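Local coordinates for protein endo-b-1,4-glucanase (Nasutitermes takasagoensis, PDB 1KS8) that probably cuts internal beta-1,4-glucosidic bonds in cellulose and related beta-glucans, as a family 9 glycoside hydrolase, at residues Y5-V8 with L9-S12; L72-G75 with L76-E80; K94-K97 with W98-Y102. All blocks are in the same frame, centred on the assembly; numbering follows the deposited sequence.

Contact 1: Y5-V8 with L9-S12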
ATOM      1  N   TYR A   5       3.224  -4.565 -19.577  1.00 10.82           N
ATOM      2  CA  TYR A   5       2.841  -4.685 -18.170  1.00 10.20           C
ATOM      3  C   TYR A   5       3.916  -5.343 -17.321  1.00 10.57           C
ATOM      4  O   TYR A   5       4.073  -5.009 -16.148  1.00  9.93           O
ATOM      5  CB  TYR A   5       1.532  -5.467 -18.032  1.00  9.39           C
ATOM      6  CG  TYR A   5       0.372  -4.838 -18.762  1.00  9.90           C
ATOM      7  CD1 TYR A   5      -0.081  -3.560 -18.429  1.00  9.50           C
ATOM      8  CD2 TYR A   5      -0.262  -5.510 -19.803  1.00 11.50           C
ATOM      9  CE1 TYR A   5      -1.130  -2.967 -19.119  1.00  9.62           C
ATOM     10  CE2 TYR A   5      -1.309  -4.928 -20.500  1.00 11.25           C
ATOM     11  CZ  TYR A   5      -1.739  -3.657 -20.157  1.00 10.29           C
ATOM     12  OH  TYR A   5      -2.764  -3.081 -20.866  1.00 11.10           O
ATOM     13  N   LYS A   6       4.650  -6.286 -17.901  1.00  9.74           N
ATOM     14  CA  LYS A   6       5.714  -6.949 -17.159  1.00 10.06           C
ATOM     15  C   LYS A   6       6.747  -5.924 -16.710  1.00  9.21           C
ATOM     16  O   LYS A   6       7.205  -5.952 -15.568  1.00  9.91           O
ATOM     17  CB  LYS A   6       6.393  -8.013 -18.020  1.00 10.89           C
ATOM     18  CG  LYS A   6       5.528  -9.223 -18.323  1.00 13.27           C
ATOM     19  CD  LYS A   6       6.287 -10.233 -19.174  1.00 15.26           C
ATOM     20  CE  LYS A   6       5.459 -11.483 -19.422  1.00 20.57           C
ATOM     21  NZ  LYS A   6       4.205 -11.191 -20.169  1.00 24.23           N
ATOM     22  N   GLN A   7       7.112  -5.009 -17.603  1.00  9.92           N
ATOM     23  CA  GLN A   7       8.097  -4.000 -17.248  1.00  8.85           C
ATOM     24  C   GLN A   7       7.529  -2.955 -16.291  1.00  9.16           C
ATOM     25  O   GLN A   7       8.259  -2.438 -15.449  1.00  8.84           O
ATOM     26  CB  GLN A   7       8.666  -3.320 -18.498  1.00 11.24           C
ATOM     27  CG  GLN A   7       9.816  -2.361 -18.187  1.00 10.67           C
ATOM     28  CD  GLN A   7      10.946  -3.026 -17.413  1.00 10.91           C
ATOM     29  OE1 GLN A   7      11.381  -2.527 -16.370  1.00 12.70           O
ATOM     30  NE2 GLN A   7      11.430  -4.153 -17.921  1.00  9.70           N
ATOM     31  N   VAL A   8       6.243  -2.631 -16.405  1.00  8.81           N
ATOM     32  CA  VAL A   8       5.687  -1.652 -15.479  1.00  7.63           C
ATOM     33  C   VAL A   8       5.702  -2.275 -14.081  1.00  8.74           C
ATOM     34  O   VAL A   8       5.957  -1.586 -13.093  1.00  7.73           O
ATOM     35  CB  VAL A   8       4.252  -1.227 -15.867  1.00  8.36           C
ATOM     36  CG1 VAL A   8       3.753  -0.153 -14.905  1.00 10.66           C
ATOM     37  CG2 VAL A   8       4.240  -0.681 -17.287  1.00 10.02           C
ATOM     38  N   LEU A   9       5.450  -3.583 -14.004  1.00  8.10           N
ATOM     39  CA  LEU A   9       5.479  -4.292 -12.722  1.00  7.14           C
ATOM     40  C   LEU A   9       6.885  -4.180 -12.129  1.00  8.34           C
ATOM     41  O   LEU A   9       7.048  -3.881 -10.946  1.00  8.19           O
ATOM     42  CB  LEU A   9       5.106  -5.770 -12.910  1.00  8.73           C
ATOM     43  CG  LEU A   9       5.196  -6.686 -11.680  1.00  8.04           C
ATOM     44  CD1 LEU A   9       4.393  -6.110 -10.525  1.00 11.07           C
ATOM     45  CD2 LEU A   9       4.674  -8.069 -12.043  1.00 10.11           C
ATOM     46  N   ARG A  10       7.899  -4.419 -12.953  1.00  7.67           N
ATOM     47  CA  ARG A  10       9.279  -4.311 -12.492  1.00  7.81           C
ATOM     48  C   ARG A  10       9.558  -2.873 -12.059  1.00  7.82           C
ATOM     49  O   ARG A  10      10.263  -2.639 -11.077  1.00  7.57           O
ATOM     50  CB  ARG A  10      10.252  -4.707 -13.603  1.00  9.13           C
ATOM     51  CG  ARG A  10      10.145  -6.159 -14.032  1.00 11.29           C
ATOM     52  CD  ARG A  10      11.095  -6.471 -15.184  1.00 15.50           C
ATOM     53  NE  ARG A  10      10.767  -7.747 -15.809  1.00 20.53           N
ATOM     54  CZ  ARG A  10      10.425  -7.891 -17.086  1.00 17.48           C
ATOM     55  NH1 ARG A  10      10.368  -6.837 -17.891  1.00 17.29           N
ATOM     56  NH2 ARG A  10      10.133  -9.095 -17.558  1.00 21.63           N
ATOM     57  N   ASP A  11       9.005  -1.911 -12.792  1.00  8.08           N
ATOM     58  CA  ASP A  11       9.201  -0.502 -12.456  1.00  7.83           C
ATOM     59  C   ASP A  11       8.584  -0.193 -11.096  1.00  7.20           C
ATOM     60  O   ASP A  11       9.174   0.522 -10.288  1.00  7.33           O
ATOM     61  CB  ASP A  11       8.561   0.407 -13.510  1.00  7.64           C
ATOM     62  CG  ASP A  11       9.347   0.462 -14.809  1.00  9.22           C
ATOM     63  OD1 ASP A  11       8.856   1.120 -15.751  1.00 10.58           O
ATOM     64  OD2 ASP A  11      10.441  -0.134 -14.897  1.00  9.91           O
ATOM     65  N   SER A  12       7.393  -0.728 -10.844  1.00  7.42           N
ATOM     66  CA  SER A  12       6.731  -0.493  -9.565  1.00  7.57           C
ATOM     67  C   SER A  12       7.598  -1.031  -8.425  1.00  7.52           C
ATOM     68  O   SER A  12       7.680  -0.430  -7.354  1.00  7.06           O
ATOM     69  CB  SER A  12       5.350  -1.157  -9.551  1.00  7.63           C
ATOM     70  OG  SER A  12       4.619  -0.792  -8.388  1.00  6.95           O
TER
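Arg10 has CG anti to its own carbonyl carbon (chi1 -64°) and an extended chain from CG to NE, a shape that carries it back along the helix over Lys6 and Gln7. Arg10 CG sits 3.3 Å from Lys6 O, and the same oxygen lies over one face of the guanidinium, toward its rim. Farther out, Arg10 NH2 comes within 3.9 Å of Lys6 CB, while NH1 is 3.7 Å from Gln7 CA. Arginine suits this partly exposed place because its long aliphatic stem can lie along a helix turn while NE gives its proton to Ala86 O. Were an alanine here, that carbonyl would probably be left without its guanidinium donor and the turn at Lys6 without its flat cover. All this belongs to helix 5-18, which in the (alpha/alpha)6 barrel packs against the last helix, 415-430. Facing it, the branched side chains of Val8 and Leu9 fill space between the helices, touching Leu425 and Gln422 respectively, whereas Ser12 OG is hydrogen-bonded to Gln422 and Asn418. Along the backbone, Asp11 N bonds Gln7 O at 2.8 Å and Ser12 N bonds Val8 O at 2.8 Å, and Asp11 CB rests 3.3 Å from Val8 O.

Contact 2: L72-G75 with L76-E80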
ATOM      1  N   LEU A  72       0.091  -5.900  -1.418  1.00  7.26           N
ATOM      2  CA  LEU A  72       1.159  -6.450  -2.243  1.00  7.94           C
ATOM      3  C   LEU A  72       1.192  -7.970  -2.077  1.00  8.60           C
ATOM      4  O   LEU A  72       1.313  -8.701  -3.057  1.00  8.63           O
ATOM      5  CB  LEU A  72       2.517  -5.850  -1.858  1.00  7.98           C
ATOM      6  CG  LEU A  72       2.766  -4.388  -2.248  1.00  8.79           C
ATOM      7  CD1 LEU A  72       4.185  -4.018  -1.851  1.00 10.17           C
ATOM      8  CD2 LEU A  72       2.564  -4.187  -3.754  1.00  9.45           C
ATOM      9  N   ALA A  73       1.075  -8.446  -0.840  1.00  8.49           N
ATOM     10  CA  ALA A  73       1.089  -9.886  -0.584  1.00  8.49           C
ATOM     11  C   ALA A  73      -0.126 -10.548  -1.236  1.00  8.76           C
ATOM     12  O   ALA A  73      -0.029 -11.635  -1.798  1.00  9.16           O
ATOM     13  CB  ALA A  73       1.090 -10.152   0.923  1.00  9.95           C
ATOM     14  N   TRP A  74      -1.269  -9.878  -1.157  1.00  8.16           N
ATOM     15  CA  TRP A  74      -2.514 -10.378  -1.733  1.00  8.85           C
ATOM     16  C   TRP A  74      -2.338 -10.651  -3.229  1.00  8.85           C
ATOM     17  O   TRP A  74      -2.731 -11.707  -3.731  1.00  9.62           O
ATOM     18  CB  TRP A  74      -3.611  -9.340  -1.488  1.00  9.49           C
ATOM     19  CG  TRP A  74      -5.017  -9.744  -1.819  1.00  9.21           C
ATOM     20  CD1 TRP A  74      -5.480 -10.996  -2.111  1.00 10.54           C
ATOM     21  CD2 TRP A  74      -6.157  -8.880  -1.831  1.00  9.49           C
ATOM     22  NE1 TRP A  74      -6.844 -10.963  -2.300  1.00 11.34           N
ATOM     23  CE2 TRP A  74      -7.284  -9.675  -2.134  1.00 11.42           C
ATOM     24  CE3 TRP A  74      -6.335  -7.508  -1.612  1.00 10.96           C
ATOM     25  CZ2 TRP A  74      -8.574  -9.141  -2.223  1.00 11.73           C
ATOM     26  CZ3 TRP A  74      -7.618  -6.976  -1.701  1.00 12.29           C
ATOM     27  CH2 TRP A  74      -8.720  -7.794  -2.004  1.00 12.54           C
ATOM     28  N   GLY A  75      -1.734  -9.704  -3.941  1.00  8.77           N
ATOM     29  CA  GLY A  75      -1.516  -9.881  -5.365  1.00  9.23           C
ATOM     30  C   GLY A  75      -0.504 -10.976  -5.650  1.00 10.24           C
ATOM     31  O   GLY A  75      -0.612 -11.686  -6.649  1.00 10.98           O
ATOM     32  N   LEU A  76       0.487 -11.105  -4.773  1.00 10.66           N
ATOM     33  CA  LEU A  76       1.522 -12.123  -4.915  1.00 12.11           C
ATOM     34  C   LEU A  76       0.932 -13.518  -4.761  1.00 12.87           C
ATOM     35  O   LEU A  76       1.411 -14.479  -5.367  1.00 13.49           O
ATOM     36  CB  LEU A  76       2.611 -11.925  -3.859  1.00 14.50           C
ATOM     37  CG  LEU A  76       3.966 -11.392  -4.324  1.00 17.74           C
ATOM     38  CD1 LEU A  76       4.878 -11.237  -3.116  1.00 17.86           C
ATOM     39  CD2 LEU A  76       4.585 -12.343  -5.337  1.00 14.54           C
ATOM     40  N   ILE A  77      -0.104 -13.628  -3.937  1.00 11.23           N
ATOM     41  CA  ILE A  77      -0.759 -14.909  -3.701  1.00 11.99           C
ATOM     42  C   ILE A  77      -1.696 -15.301  -4.844  1.00 13.16           C
ATOM     43  O   ILE A  77      -1.599 -16.405  -5.382  1.00 15.71           O
ATOM     44  CB  ILE A  77      -1.575 -14.877  -2.387  1.00 12.21           C
ATOM     45  CG1 ILE A  77      -0.638 -14.663  -1.194  1.00 11.30           C
ATOM     46  CG2 ILE A  77      -2.366 -16.175  -2.231  1.00 12.72           C
ATOM     47  CD1 ILE A  77      -1.356 -14.293   0.094  1.00 10.93           C
ATOM     48  N   ASP A  78      -2.594 -14.396  -5.219  1.00 11.02           N
ATOM     49  CA  ASP A  78      -3.565 -14.668  -6.276  1.00 10.40           C
ATOM     50  C   ASP A  78      -3.031 -14.579  -7.700  1.00 10.75           C
ATOM     51  O   ASP A  78      -3.568 -15.220  -8.608  1.00 11.88           O
ATOM     52  CB  ASP A  78      -4.758 -13.718  -6.142  1.00 10.59           C
ATOM     53  CG  ASP A  78      -5.631 -14.038  -4.947  1.00 11.92           C
ATOM     54  OD1 ASP A  78      -6.525 -13.225  -4.637  1.00 11.57           O
ATOM     55  OD2 ASP A  78      -5.431 -15.104  -4.328  1.00 13.22           O
ATOM     56  N   PHE A  79      -1.980 -13.794  -7.904  1.00 10.51           N
ATOM     57  CA  PHE A  79      -1.424 -13.619  -9.240  1.00 11.46           C
ATOM     58  C   PHE A  79       0.083 -13.836  -9.270  1.00 11.52           C
ATOM     59  O   PHE A  79       0.825 -13.105  -9.929  1.00 11.15           O
ATOM     60  CB  PHE A  79      -1.801 -12.223  -9.747  1.00 10.49           C
ATOM     61  CG  PHE A  79      -3.282 -11.962  -9.715  1.00 11.28           C
ATOM     62  CD1 PHE A  79      -4.133 -12.584 -10.627  1.00 11.83           C
ATOM     63  CD2 PHE A  79      -3.837 -11.152  -8.729  1.00 11.66           C
ATOM     64  CE1 PHE A  79      -5.517 -12.406 -10.554  1.00 11.96           C
ATOM     65  CE2 PHE A  79      -5.216 -10.967  -8.647  1.00 11.86           C
ATOM     66  CZ  PHE A  79      -6.059 -11.596  -9.561  1.00 12.83           C
ATOM     67  N   GLU A  80       0.524 -14.866  -8.556  1.00 12.11           N
ATOM     68  CA  GLU A  80       1.936 -15.209  -8.485  1.00 12.48           C
ATOM     69  C   GLU A  80       2.502 -15.438  -9.885  1.00 12.88           C
ATOM     70  O   GLU A  80       3.650 -15.093 -10.167  1.00 12.48           O
ATOM     71  CB  GLU A  80       2.124 -16.471  -7.638  1.00 13.55           C
ATOM     72  CG  GLU A  80       3.578 -16.808  -7.358  1.00 14.85           C
ATOM     73  CD  GLU A  80       3.740 -18.061  -6.523  1.00 18.71           C
ATOM     74  OE1 GLU A  80       4.889 -18.391  -6.166  1.00 20.33           O
ATOM     75  OE2 GLU A  80       2.719 -18.718  -6.224  1.00 21.08           O
TER
HETATM   76  O   HOH W   1      -8.243 -13.510  -2.671  1.00 13.44           O
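The carbonyl oxygen of Trp74 receives two backbone N-H groups near the end of helix 62-78. Asp78 N approaches it at 3.1 Å with an almost straight bond (176°), whereas Ile77 N, at 3.3 Å, makes only a weak one. Phe79 is the first residue to leave helical torsions, although its N still bonds Gly75 O at 2.8 Å. Phe79 CB rests 3.4 Å from that same oxygen. One turn links the polar ends of Trp74 and Asp78 through water. Trp74 NE1 gives its proton to a water 2.9 Å away, lying in the plane of the indole at its edge, and the water in turn bonds Asp78 OD1 at 2.6 Å, probably as donor. Asp78 reaches back because CG is anti to its carbonyl carbon (chi1 -71°); its carboxylate plane stands 66° from the indole plane. An acid suits the place: OD1 takes the water and OD2 forms a salt bridge with Arg224. Glu316 brings a second carboxylate close to OD1, which is likely to raise the proton affinity of the pair, and the low pH of the crystal, 2.5, would favour that protonation. Ile77, by contrast, lays CG1 3.1 Å from Ala73 O and offers a branched, apolar surface to other helices. Within the (alpha/alpha)6 barrel, Trp74 meets Trp217, Trp221 and Phe312 edge-to-face; its side chain is about 11 Å from those of Asp213 and Glu214, which bind calcium in another structure of this protein, though none is bound there here. Ala73 and Ile77 pack on helix 149-165, and Phe79 reaches helices 303-319 and 415-430.

Contact 3: K94-K97 with W98-Y102; sequences KAVK and WATDY
A salt bridge between residues four apart, Lys97 and Asp101, spans one turn of helix 89-106, a partly buried contact on a helix of the (alpha/alpha)6 barrel that packs against helices 62-78 and 149-165. Beneath the charges Asp101 N bonds Lys97 O at 2.8 Å, and Thr100 N bonds Val96 O at 3.0 Å. The turn is not regular throughout: Ala99 N stands 3.8 Å from Ala95 O and bonds Val96 O only weakly, while Ala95 O is hydrogen-bonded to Tyr52 OH. On the buried side Val96 touches Ala162 and Leu76, and Ala99 touches Ala69, both small enough to let neighbouring helices come near. Thr100 shares that side and serves two needs. Its CG2 lies 4.3 Å from Val96 CG1 and adds apolar bulk, while OG1, set between the backbone N and the carbonyl carbon (chi1 57°), comes within 3.3 Å of Lys97 CA. The hydroxyl of Thr100 has its main polar partner in Tyr173 OH; its bonds to the helix carbonyls are weak at most. Trp98 leads away from the turn, its CB 3.5 Å from Lys94 O. The broad indole suits a partly exposed place, because NE1 bonds Gly51 O while the ring takes a cation-pi contact from Arg20. Lys97 likewise has a second partner, the ring of Tyr173. Its chain runs extended as far as CE and bends at the last torsion (chi4 -65°), turning the ammonium back toward Asp101. There NZ makes a weak bond to OD1 at 3.2 Å and a firmer one to OD2 at 2.9 Å, the latter made with that oxygen's syn lone pair.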
ATOM      1  N   LYS A  94      10.597  -9.981  -1.839  1.00  8.89           N
ATOM      2  CA  LYS A  94      11.454  -9.059  -1.099  1.00  9.53           C
ATOM      3  C   LYS A  94      10.716  -7.783  -0.711  1.00  8.30           C
ATOM      4  O   LYS A  94      10.946  -7.231   0.364  1.00  8.77           O
ATOM      5  CB  LYS A  94      12.690  -8.690  -1.919  1.00 12.74           C
ATOM      6  CG  LYS A  94      13.697  -9.814  -2.078  1.00 16.37           C
ATOM      7  CD  LYS A  94      14.901  -9.346  -2.881  1.00 22.87           C
ATOM      8  CE  LYS A  94      15.928 -10.457  -3.034  1.00 25.24           C
ATOM      9  NZ  LYS A  94      16.410 -10.939  -1.711  1.00 28.40           N
ATOM     10  N   ALA A  95       9.839  -7.311  -1.591  1.00  8.10           N
ATOM     11  CA  ALA A  95       9.081  -6.092  -1.323  1.00  8.76           C
ATOM     12  C   ALA A  95       8.156  -6.289  -0.126  1.00  8.29           C
ATOM     13  O   ALA A  95       7.968  -5.387   0.689  1.00  8.53           O
ATOM     14  CB  ALA A  95       8.276  -5.695  -2.555  1.00  8.92           C
ATOM     15  N   VAL A  96       7.580  -7.478  -0.020  1.00  7.79           N
ATOM     16  CA  VAL A  96       6.697  -7.785   1.093  1.00  8.27           C
ATOM     17  C   VAL A  96       7.524  -7.950   2.369  1.00  7.70           C
ATOM     18  O   VAL A  96       7.198  -7.384   3.416  1.00  7.75           O
ATOM     19  CB  VAL A  96       5.909  -9.086   0.825  1.00  7.82           C
ATOM     20  CG1 VAL A  96       5.179  -9.534   2.086  1.00  9.77           C
ATOM     21  CG2 VAL A  96       4.914  -8.862  -0.302  1.00  9.23           C
ATOM     22  N   LYS A  97       8.615  -8.703   2.273  1.00  7.84           N
ATOM     23  CA  LYS A  97       9.459  -8.950   3.434  1.00  9.33           C
ATOM     24  C   LYS A  97      10.092  -7.684   4.002  1.00  9.21           C
ATOM     25  O   LYS A  97      10.336  -7.597   5.206  1.00  9.15           O
ATOM     26  CB  LYS A  97      10.545  -9.975   3.082  1.00 10.63           C
ATOM     27  CG  LYS A  97      11.333 -10.487   4.281  1.00 11.96           C
ATOM     28  CD  LYS A  97      12.170 -11.702   3.898  1.00 13.42           C
ATOM     29  CE  LYS A  97      12.834 -12.337   5.112  1.00 14.89           C
ATOM     30  NZ  LYS A  97      13.826 -11.436   5.758  1.00 15.80           N
ATOM     31  N   TRP A  98      10.354  -6.694   3.156  1.00  8.67           N
ATOM     32  CA  TRP A  98      10.952  -5.466   3.660  1.00  7.41           C
ATOM     33  C   TRP A  98      10.003  -4.833   4.673  1.00  7.91           C
ATOM     34  O   TRP A  98      10.433  -4.248   5.665  1.00  8.89           O
ATOM     35  CB  TRP A  98      11.239  -4.484   2.523  1.00  8.28           C
ATOM     36  CG  TRP A  98      12.183  -3.407   2.945  1.00  8.57           C
ATOM     37  CD1 TRP A  98      11.865  -2.214   3.531  1.00  8.12           C
ATOM     38  CD2 TRP A  98      13.612  -3.473   2.916  1.00  8.43           C
ATOM     39  NE1 TRP A  98      13.012  -1.536   3.873  1.00  8.32           N
ATOM     40  CE2 TRP A  98      14.098  -2.287   3.508  1.00  7.69           C
ATOM     41  CE3 TRP A  98      14.530  -4.423   2.448  1.00  9.07           C
ATOM     42  CZ2 TRP A  98      15.466  -2.025   3.647  1.00  9.08           C
ATOM     43  CZ3 TRP A  98      15.890  -4.164   2.588  1.00  9.66           C
ATOM     44  CH2 TRP A  98      16.344  -2.974   3.183  1.00 10.39           C
ATOM     45  N   ALA A  99       8.706  -4.962   4.423  1.00  7.64           N
ATOM     46  CA  ALA A  99       7.710  -4.412   5.325  1.00  7.49           C
ATOM     47  C   ALA A  99       7.499  -5.302   6.550  1.00  8.00           C
ATOM     48  O   ALA A  99       7.517  -4.821   7.678  1.00  8.19           O
ATOM     49  CB  ALA A  99       6.388  -4.216   4.586  1.00  8.53           C
ATOM     50  N   THR A 100       7.318  -6.600   6.335  1.00  8.30           N
ATOM     51  CA  THR A 100       7.075  -7.495   7.461  1.00  8.89           C
ATOM     52  C   THR A 100       8.254  -7.643   8.423  1.00  7.78           C
ATOM     53  O   THR A 100       8.048  -7.844   9.621  1.00  8.50           O
ATOM     54  CB  THR A 100       6.577  -8.883   6.986  1.00  9.45           C
ATOM     55  OG1 THR A 100       7.517  -9.461   6.076  1.00  9.30           O
ATOM     56  CG2 THR A 100       5.226  -8.740   6.283  1.00  9.61           C
ATOM     57  N   ASP A 101       9.484  -7.536   7.924  1.00  7.86           N
ATOM     58  CA  ASP A 101      10.636  -7.618   8.820  1.00  8.51           C
ATOM     59  C   ASP A 101      10.527  -6.461   9.807  1.00  8.56           C
ATOM     60  O   ASP A 101      10.857  -6.595  10.987  1.00  9.57           O
ATOM     61  CB  ASP A 101      11.955  -7.483   8.057  1.00  8.41           C
ATOM     62  CG  ASP A 101      12.396  -8.777   7.413  1.00 10.74           C
ATOM     63  OD1 ASP A 101      11.828  -9.839   7.744  1.00 11.89           O
ATOM     64  OD2 ASP A 101      13.327  -8.726   6.583  1.00 12.56           O
ATOM     65  N   TYR A 102      10.064  -5.318   9.312  1.00  6.97           N
ATOM     66  CA  TYR A 102       9.903  -4.137  10.146  1.00  8.29           C
ATOM     67  C   TYR A 102       8.746  -4.316  11.129  1.00  8.67           C
ATOM     68  O   TYR A 102       8.868  -3.971  12.302  1.00  8.00           O
ATOM     69  CB  TYR A 102       9.668  -2.903   9.271  1.00  7.16           C
ATOM     70  CG  TYR A 102       9.297  -1.663  10.053  1.00  7.91           C
ATOM     71  CD1 TYR A 102      10.234  -1.004  10.849  1.00  8.45           C
ATOM     72  CD2 TYR A 102       7.998  -1.164  10.014  1.00  8.16           C
ATOM     73  CE1 TYR A 102       9.884   0.127  11.586  1.00  7.79           C
ATOM     74  CE2 TYR A 102       7.638  -0.038  10.747  1.00  8.80           C
ATOM     75  CZ  TYR A 102       8.583   0.601  11.528  1.00  8.54           C
ATOM     76  OH  TYR A 102       8.229   1.719  12.246  1.00  9.94           O
TER

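In the fold
Each contact joins neighbouring turns of one helix, contact 2 at its end, on three different helices of the barrel. Contacts 1 and 2 are buried, and contact 3 is only partly so. Contacts 2 and 3 touch: Leu76 CD1 lies 3.7 Å from Val96 CG2, an apolar meeting of helices 62-78 and 89-106. Contact 1 comes no nearer than about 6 Å, nearest atoms, to contact 2, yet both reach helix 415-430, and both pack on Gln422. Chemistry follows place: contact 1 sends its guanidinium to a loop carbonyl, contact 2 joins indole and carboxylate through water at a helix end, and contact 3 pairs opposite charges directly along its more open side.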